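Lmo2125 protein (Listeria monocytogenes serovar 1/2a, PDB 5TU0) binds maltose and, as a lipoprotein of the bacterial solute-binding protein 1 family, probably delivers it to a membrane sugar transporter. Local coordinates at residues Y22-F30 / K290-Q301. The protein carries 2 engineered substitutions. Sequence-based numbering, arbitrary orientation.
Sequences YVNKIKGDF and KWLDYVTNQKNQ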
ATOM      1  N   TYR A  22     -20.250  -8.364   2.341  1.00 30.35           N
ATOM      2  CA  TYR A  22     -19.962  -8.500   0.928  1.00 29.32           C
ATOM      3  C   TYR A  22     -19.921  -9.961   0.522  1.00 28.47           C
ATOM      4  O   TYR A  22     -20.577 -10.354  -0.457  1.00 28.04           O
ATOM      5  CB  TYR A  22     -18.633  -7.806   0.574  1.00 28.86           C
ATOM      6  CG  TYR A  22     -18.070  -8.243  -0.743  1.00 28.48           C
ATOM      7  CD1 TYR A  22     -18.654  -7.836  -1.934  1.00 29.04           C
ATOM      8  CD2 TYR A  22     -16.926  -9.055  -0.804  1.00 28.53           C
ATOM      9  CE1 TYR A  22     -18.144  -8.248  -3.159  1.00 29.38           C
ATOM     10  CE2 TYR A  22     -16.404  -9.466  -2.023  1.00 28.06           C
ATOM     11  CZ  TYR A  22     -17.016  -9.052  -3.199  1.00 28.14           C
ATOM     12  OH  TYR A  22     -16.509  -9.444  -4.424  1.00 28.44           O
ATOM     13  N   VAL A  23     -19.177 -10.771   1.271  1.00 27.19           N
ATOM     14  CA  VAL A  23     -19.089 -12.194   0.966  1.00 27.50           C
ATOM     15  C   VAL A  23     -20.492 -12.843   1.074  1.00 29.15           C
ATOM     16  O   VAL A  23     -20.871 -13.651   0.206  1.00 29.84           O
ATOM     17  CB  VAL A  23     -18.021 -12.913   1.822  1.00 27.09           C
ATOM     18  CG1 VAL A  23     -18.080 -14.424   1.634  1.00 27.22           C
ATOM     19  CG2 VAL A  23     -16.634 -12.403   1.449  1.00 25.91           C
ATOM     20  N   ASN A  24     -21.254 -12.474   2.098  1.00 30.80           N
ATOM     21  CA  ASN A  24     -22.620 -13.011   2.260  1.00 33.11           C
ATOM     22  C   ASN A  24     -23.537 -12.636   1.103  1.00 33.51           C
ATOM     23  O   ASN A  24     -24.334 -13.470   0.652  1.00 34.46           O
ATOM     24  CB  ASN A  24     -23.239 -12.638   3.610  1.00 35.63           C
ATOM     25  CG  ASN A  24     -22.755 -13.534   4.734  1.00 36.70           C
ATOM     26  OD1 ASN A  24     -22.453 -14.707   4.523  1.00 37.39           O
ATOM     27  ND2 ASN A  24     -22.693 -12.991   5.935  1.00 39.44           N
ATOM     28  N   LYS A  25     -23.404 -11.411   0.604  1.00 33.28           N
ATOM     29  CA  LYS A  25     -24.181 -10.974  -0.542  1.00 34.28           C
ATOM     30  C   LYS A  25     -23.868 -11.798  -1.800  1.00 32.94           C
ATOM     31  O   LYS A  25     -24.780 -12.244  -2.482  1.00 33.26           O
ATOM     32  CB  LYS A  25     -23.942  -9.498  -0.857  1.00 35.02           C
ATOM     33  CG  LYS A  25     -24.860  -8.946  -1.943  1.00 37.38           C
ATOM     34  CD  LYS A  25     -24.712  -7.437  -2.106  1.00 39.17           C
ATOM     35  CE  LYS A  25     -25.952  -6.776  -2.687  1.00 42.07           C
ATOM     36  NZ  LYS A  25     -27.041  -6.687  -1.683  1.00 43.32           N
ATOM     37  N   ILE A  26     -22.588 -12.010  -2.099  1.00 30.82           N
ATOM     38  CA  ILE A  26     -22.229 -12.699  -3.343  1.00 30.74           C
ATOM     39  C   ILE A  26     -22.157 -14.222  -3.300  1.00 30.73           C
ATOM     40  O   ILE A  26     -22.155 -14.847  -4.357  1.00 31.24           O
ATOM     41  CB  ILE A  26     -20.882 -12.190  -3.912  1.00 29.16           C
ATOM     42  CG1 ILE A  26     -19.691 -12.640  -3.047  1.00 28.46           C
ATOM     43  CG2 ILE A  26     -20.933 -10.675  -4.059  1.00 29.71           C
ATOM     44  CD1 ILE A  26     -18.323 -12.365  -3.661  1.00 27.61           C
ATOM     45  N   LYS A  27     -22.115 -14.841  -2.121  1.00 31.14           N
ATOM     46  CA  LYS A  27     -21.907 -16.298  -2.084  1.00 31.37           C
ATOM     47  C   LYS A  27     -23.032 -17.118  -2.734  1.00 31.22           C
ATOM     48  O   LYS A  27     -22.781 -18.182  -3.293  1.00 30.58           O
ATOM     49  CB  LYS A  27     -21.679 -16.795  -0.664  1.00 33.23           C
ATOM     50  CG  LYS A  27     -22.913 -16.794   0.213  1.00 36.04           C
ATOM     51  CD  LYS A  27     -22.557 -17.243   1.607  1.00 38.92           C
ATOM     52  CE  LYS A  27     -23.805 -17.471   2.431  1.00 42.29           C
ATOM     53  NZ  LYS A  27     -23.450 -17.689   3.856  1.00 46.02           N
ATOM     54  N   GLY A  28     -24.258 -16.615  -2.664  1.00 30.82           N
ATOM     55  CA  GLY A  28     -25.418 -17.340  -3.185  1.00 32.29           C
ATOM     56  C   GLY A  28     -25.301 -17.826  -4.619  1.00 31.48           C
ATOM     57  O   GLY A  28     -25.560 -19.000  -4.906  1.00 31.96           O
ATOM     58  N   ASP A  29     -24.921 -16.933  -5.522  1.00 31.02           N
ATOM     59  CA  ASP A  29     -24.819 -17.291  -6.944  1.00 31.72           C
ATOM     60  C   ASP A  29     -23.690 -18.306  -7.202  1.00 30.66           C
ATOM     61  O   ASP A  29     -23.810 -19.168  -8.085  1.00 29.79           O
ATOM     62  CB  ASP A  29     -24.699 -16.041  -7.806  1.00 32.48           C
ATOM     63  CG  ASP A  29     -25.960 -15.198  -7.780  1.00 35.28           C
ATOM     64  OD1 ASP A  29     -27.065 -15.767  -7.726  1.00 37.09           O
ATOM     65  OD2 ASP A  29     -25.851 -13.965  -7.828  1.00 37.53           O
ATOM     66  N   PHE A  30     -22.636 -18.226  -6.388  1.00 29.24           N
ATOM     67  CA  PHE A  30     -21.541 -19.191  -6.466  1.00 28.75           C
ATOM     68  C   PHE A  30     -22.022 -20.566  -5.994  1.00 28.80           C
ATOM     69  O   PHE A  30     -21.728 -21.588  -6.627  1.00 27.99           O
ATOM     70  CB  PHE A  30     -20.362 -18.735  -5.625  1.00 28.35           C
ATOM     71  CG  PHE A  30     -19.212 -19.683  -5.645  1.00 28.03           C
ATOM     72  CD1 PHE A  30     -18.277 -19.626  -6.674  1.00 27.94           C
ATOM     73  CD2 PHE A  30     -19.055 -20.631  -4.643  1.00 28.34           C
ATOM     74  CE1 PHE A  30     -17.193 -20.501  -6.707  1.00 27.82           C
ATOM     75  CE2 PHE A  30     -17.984 -21.518  -4.672  1.00 28.45           C
ATOM     76  CZ  PHE A  30     -17.047 -21.448  -5.697  1.00 28.32           C
ATOM     77  N   LYS A 290     -12.207 -22.153  -8.183  1.00 27.93           N
ATOM     78  CA  LYS A 290     -13.420 -21.606  -8.766  1.00 28.73           C
ATOM     79  C   LYS A 290     -13.841 -20.344  -7.992  1.00 26.43           C
ATOM     80  O   LYS A 290     -14.236 -19.375  -8.600  1.00 25.89           O
ATOM     81  CB  LYS A 290     -14.526 -22.651  -8.826  1.00 31.30           C
ATOM     82  CG  LYS A 290     -14.229 -23.786  -9.818  1.00 34.22           C
ATOM     83  CD  LYS A 290     -15.322 -24.833  -9.770  1.00 37.49           C
ATOM     84  CE  LYS A 290     -15.144 -25.935 -10.812  1.00 41.47           C
ATOM     85  NZ  LYS A 290     -13.932 -26.766 -10.567  1.00 45.53           N
ATOM     86  N   TRP A 291     -13.691 -20.348  -6.674  1.00 25.49           N
ATOM     87  CA  TRP A 291     -14.019 -19.161  -5.852  1.00 25.54           C
ATOM     88  C   TRP A 291     -13.156 -17.961  -6.219  1.00 25.37           C
ATOM     89  O   TRP A 291     -13.663 -16.862  -6.359  1.00 26.14           O
ATOM     90  CB  TRP A 291     -13.899 -19.452  -4.348  1.00 25.23           C
ATOM     91  CG  TRP A 291     -14.157 -18.232  -3.513  1.00 25.25           C
ATOM     92  CD1 TRP A 291     -13.225 -17.380  -2.995  1.00 25.25           C
ATOM     93  CD2 TRP A 291     -15.430 -17.695  -3.159  1.00 25.76           C
ATOM     94  NE1 TRP A 291     -13.837 -16.355  -2.321  1.00 25.06           N
ATOM     95  CE2 TRP A 291     -15.198 -16.527  -2.410  1.00 26.19           C
ATOM     96  CE3 TRP A 291     -16.750 -18.090  -3.404  1.00 26.77           C
ATOM     97  CZ2 TRP A 291     -16.240 -15.756  -1.885  1.00 26.48           C
ATOM     98  CZ3 TRP A 291     -17.789 -17.322  -2.879  1.00 27.70           C
ATOM     99  CH2 TRP A 291     -17.522 -16.163  -2.131  1.00 26.95           C
ATOM    100  N   LEU A 292     -11.847 -18.168  -6.359  1.00 25.50           N
ATOM    101  CA  LEU A 292     -10.966 -17.073  -6.753  1.00 25.82           C
ATOM    102  C   LEU A 292     -11.382 -16.451  -8.099  1.00 27.04           C
ATOM    103  O   LEU A 292     -11.394 -15.220  -8.245  1.00 27.10           O
ATOM    104  CB  LEU A 292      -9.494 -17.515  -6.790  1.00 25.83           C
ATOM    105  CG  LEU A 292      -8.676 -17.318  -5.506  1.00 25.70           C
ATOM    106  CD1 LEU A 292      -9.310 -18.014  -4.311  1.00 26.29           C
ATOM    107  CD2 LEU A 292      -7.235 -17.780  -5.692  1.00 25.84           C
ATOM    108  N   ASP A 293     -11.714 -17.309  -9.068  1.00 28.28           N
ATOM    109  CA  ASP A 293     -12.138 -16.875 -10.411  1.00 29.16           C
ATOM    110  C   ASP A 293     -13.477 -16.148 -10.357  1.00 28.88           C
ATOM    111  O   ASP A 293     -13.727 -15.231 -11.150  1.00 30.33           O
ATOM    112  CB  ASP A 293     -12.248 -18.074 -11.373  1.00 30.38           C
ATOM    113  CG  ASP A 293     -10.886 -18.706 -11.694  1.00 32.32           C
ATOM    114  OD1 ASP A 293      -9.837 -18.092 -11.396  1.00 30.85           O
ATOM    115  OD2 ASP A 293     -10.870 -19.828 -12.248  1.00 33.99           O
ATOM    116  N   TYR A 294     -14.348 -16.602  -9.460  1.00 27.53           N
ATOM    117  CA  TYR A 294     -15.641 -15.957  -9.238  1.00 26.90           C
ATOM    118  C   TYR A 294     -15.497 -14.568  -8.584  1.00 26.66           C
ATOM    119  O   TYR A 294     -15.937 -13.543  -9.137  1.00 26.55           O
ATOM    120  CB  TYR A 294     -16.498 -16.844  -8.332  1.00 26.79           C
ATOM    121  CG  TYR A 294     -17.837 -16.265  -7.927  1.00 27.03           C
ATOM    122  CD1 TYR A 294     -18.916 -16.297  -8.798  1.00 27.82           C
ATOM    123  CD2 TYR A 294     -18.038 -15.722  -6.656  1.00 27.01           C
ATOM    124  CE1 TYR A 294     -20.159 -15.781  -8.430  1.00 28.29           C
ATOM    125  CE2 TYR A 294     -19.282 -15.200  -6.283  1.00 27.50           C
ATOM    126  CZ  TYR A 294     -20.338 -15.237  -7.181  1.00 28.28           C
ATOM    127  OH  TYR A 294     -21.581 -14.726  -6.854  1.00 28.89           O
ATOM    128  N   VAL A 295     -14.876 -14.530  -7.407  1.00 26.70           N
ATOM    129  CA  VAL A 295     -14.796 -13.294  -6.629  1.00 26.21           C
ATOM    130  C   VAL A 295     -13.980 -12.192  -7.329  1.00 26.15           C
ATOM    131  O   VAL A 295     -14.167 -11.007  -7.040  1.00 25.46           O
ATOM    132  CB  VAL A 295     -14.301 -13.564  -5.172  1.00 26.75           C
ATOM    133  CG1 VAL A 295     -12.816 -13.888  -5.135  1.00 26.09           C
ATOM    134  CG2 VAL A 295     -14.543 -12.363  -4.271  1.00 27.67           C
ATOM    135  N   THR A 296     -13.096 -12.579  -8.256  1.00 26.32           N
ATOM    136  CA  THR A 296     -12.290 -11.608  -9.002  1.00 26.96           C
ATOM    137  C   THR A 296     -12.849 -11.308 -10.405  1.00 27.83           C
ATOM    138  O   THR A 296     -12.194 -10.604 -11.180  1.00 28.40           O
ATOM    139  CB  THR A 296     -10.780 -11.983  -9.070  1.00 26.89           C
ATOM    140  OG1 THR A 296     -10.601 -13.234  -9.748  1.00 28.73           O
ATOM    141  CG2 THR A 296     -10.191 -12.074  -7.693  1.00 26.59           C
ATOM    142  N   ASN A 297     -14.048 -11.806 -10.743  1.00 28.27           N
ATOM    143  CA  ASN A 297     -14.620 -11.459 -12.049  1.00 28.86           C
ATOM    144  C   ASN A 297     -15.188 -10.037 -11.983  1.00 29.48           C
ATOM    145  O   ASN A 297     -15.250  -9.429 -10.905  1.00 28.44           O
ATOM    146  CB  ASN A 297     -15.626 -12.501 -12.590  1.00 29.09           C
ATOM    147  CG  ASN A 297     -16.952 -12.548 -11.834  1.00 29.18           C
ATOM    148  OD1 ASN A 297     -17.354 -11.608 -11.169  1.00 28.02           O
ATOM    149  ND2 ASN A 297     -17.638 -13.680 -11.958  1.00 29.85           N
ATOM    150  N   GLN A 298     -15.594  -9.503 -13.126  1.00 30.99           N
ATOM    151  CA  GLN A 298     -16.076  -8.116 -13.179  1.00 31.58           C
ATOM    152  C   GLN A 298     -17.296  -7.842 -12.306  1.00 31.76           C
ATOM    153  O   GLN A 298     -17.316  -6.866 -11.580  1.00 30.92           O
ATOM    154  CB  GLN A 298     -16.392  -7.708 -14.616  1.00 33.68           C
ATOM    155  CG  GLN A 298     -16.889  -6.267 -14.723  1.00 34.69           C
ATOM    156  CD  GLN A 298     -17.130  -5.831 -16.149  1.00 35.70           C
ATOM    157  OE1 GLN A 298     -16.893  -6.579 -17.088  1.00 34.88           O
ATOM    158  NE2 GLN A 298     -17.586  -4.596 -16.312  1.00 37.01           N
ATOM    159  N   LYS A 299     -18.308  -8.700 -12.385  1.00 32.58           N
ATOM    160  CA  LYS A 299     -19.528  -8.514 -11.598  1.00 33.40           C
ATOM    161  C   LYS A 299     -19.236  -8.408 -10.090  1.00 31.96           C
ATOM    162  O   LYS A 299     -19.670  -7.457  -9.427  1.00 32.94           O
ATOM    163  CB  LYS A 299     -20.522  -9.672 -11.865  1.00 34.87           C
ATOM    164  CG  LYS A 299     -21.869  -9.521 -11.168  1.00 36.50           C
ATOM    165  CD  LYS A 299     -22.848 -10.617 -11.580  1.00 38.64           C
ATOM    166  CE  LYS A 299     -24.223 -10.421 -10.957  1.00 40.60           C
ATOM    167  NZ  LYS A 299     -24.195 -10.539  -9.469  1.00 40.49           N
ATOM    168  N   ASN A 300     -18.474  -9.359  -9.566  1.00 30.56           N
ATOM    169  CA  ASN A 300     -18.218  -9.406  -8.122  1.00 29.90           C
ATOM    170  C   ASN A 300     -17.241  -8.336  -7.674  1.00 28.35           C
ATOM    171  O   ASN A 300     -17.332  -7.848  -6.559  1.00 28.39           O
ATOM    172  CB  ASN A 300     -17.802 -10.809  -7.699  1.00 29.21           C
ATOM    173  CG  ASN A 300     -18.908 -11.813  -7.919  1.00 30.52           C
ATOM    174  OD1 ASN A 300     -20.048 -11.621  -7.453  1.00 30.98           O
ATOM    175  ND2 ASN A 300     -18.602 -12.873  -8.652  1.00 30.30           N
ATOM    176  N   GLN A 301     -16.325  -7.951  -8.558  1.00 28.56           N
ATOM    177  CA  GLN A 301     -15.412  -6.843  -8.257  1.00 28.29           C
ATOM    178  C   GLN A 301     -16.181  -5.508  -8.215  1.00 29.31           C
ATOM    179  O   GLN A 301     -15.888  -4.642  -7.391  1.00 28.24           O
ATOM    180  CB  GLN A 301     -14.258  -6.839  -9.244  1.00 28.40           C
ATOM    181  CG  GLN A 301     -13.239  -7.912  -8.911  1.00 27.11           C
ATOM    182  CD  GLN A 301     -12.081  -7.357  -8.101  1.00 26.71           C
ATOM    183  OE1 GLN A 301     -11.181  -6.765  -8.672  1.00 26.51           O
ATOM    184  NE2 GLN A 301     -12.091  -7.558  -6.776  1.00 25.85           N
TER
HETATM  185  O   HOH W   1     -13.960  -9.145  -5.289  1.00 31.22           O
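Phe30 lays one ring face against the edge of Trp291: CE3 of Trp291 stands 3.6 Å above the Phe30 plane, over its centre, and the planes meet at 84°, a T-shaped pair. Tyr294 completes the aromatic cluster. Phe30 CB lies 3.8 Å from the Tyr294 ring centroid, 12° off the normal (a CH-pi contact), and Asn300 ND2 sits over the other face. That amide is itself anchored, ND2 donating to Tyr294 O at 2.8 Å from above the carbonyl plane. Tyr294 OH donates a 2.6 Å hydrogen bond to Ile26 O, in the carbonyl plane and on a lone pair, which ties the hydroxyl to the backbone of helix 17-34. The contact joins that helix, packed on strand 37-42, to the bend between helices 285-295 and 298-308, consistent with the periplasmic-binding-protein fold of this family. Ile26 is a knob in the hole formed by Trp291, Tyr294, Val295 and Asn300; with chi1 at 71°, CG1 lies between the backbone N and the carbonyl carbon, and the extended chi2 carries CD1 to 3.8 Å from Val295 CG2. Beyond it, Tyr22 OH donates to Asn300 O (2.8 Å) and accepts from a water that also donates to Val295 O and accepts from Gln301 NE2; Gln301 OE1 is bound by Asn314 N.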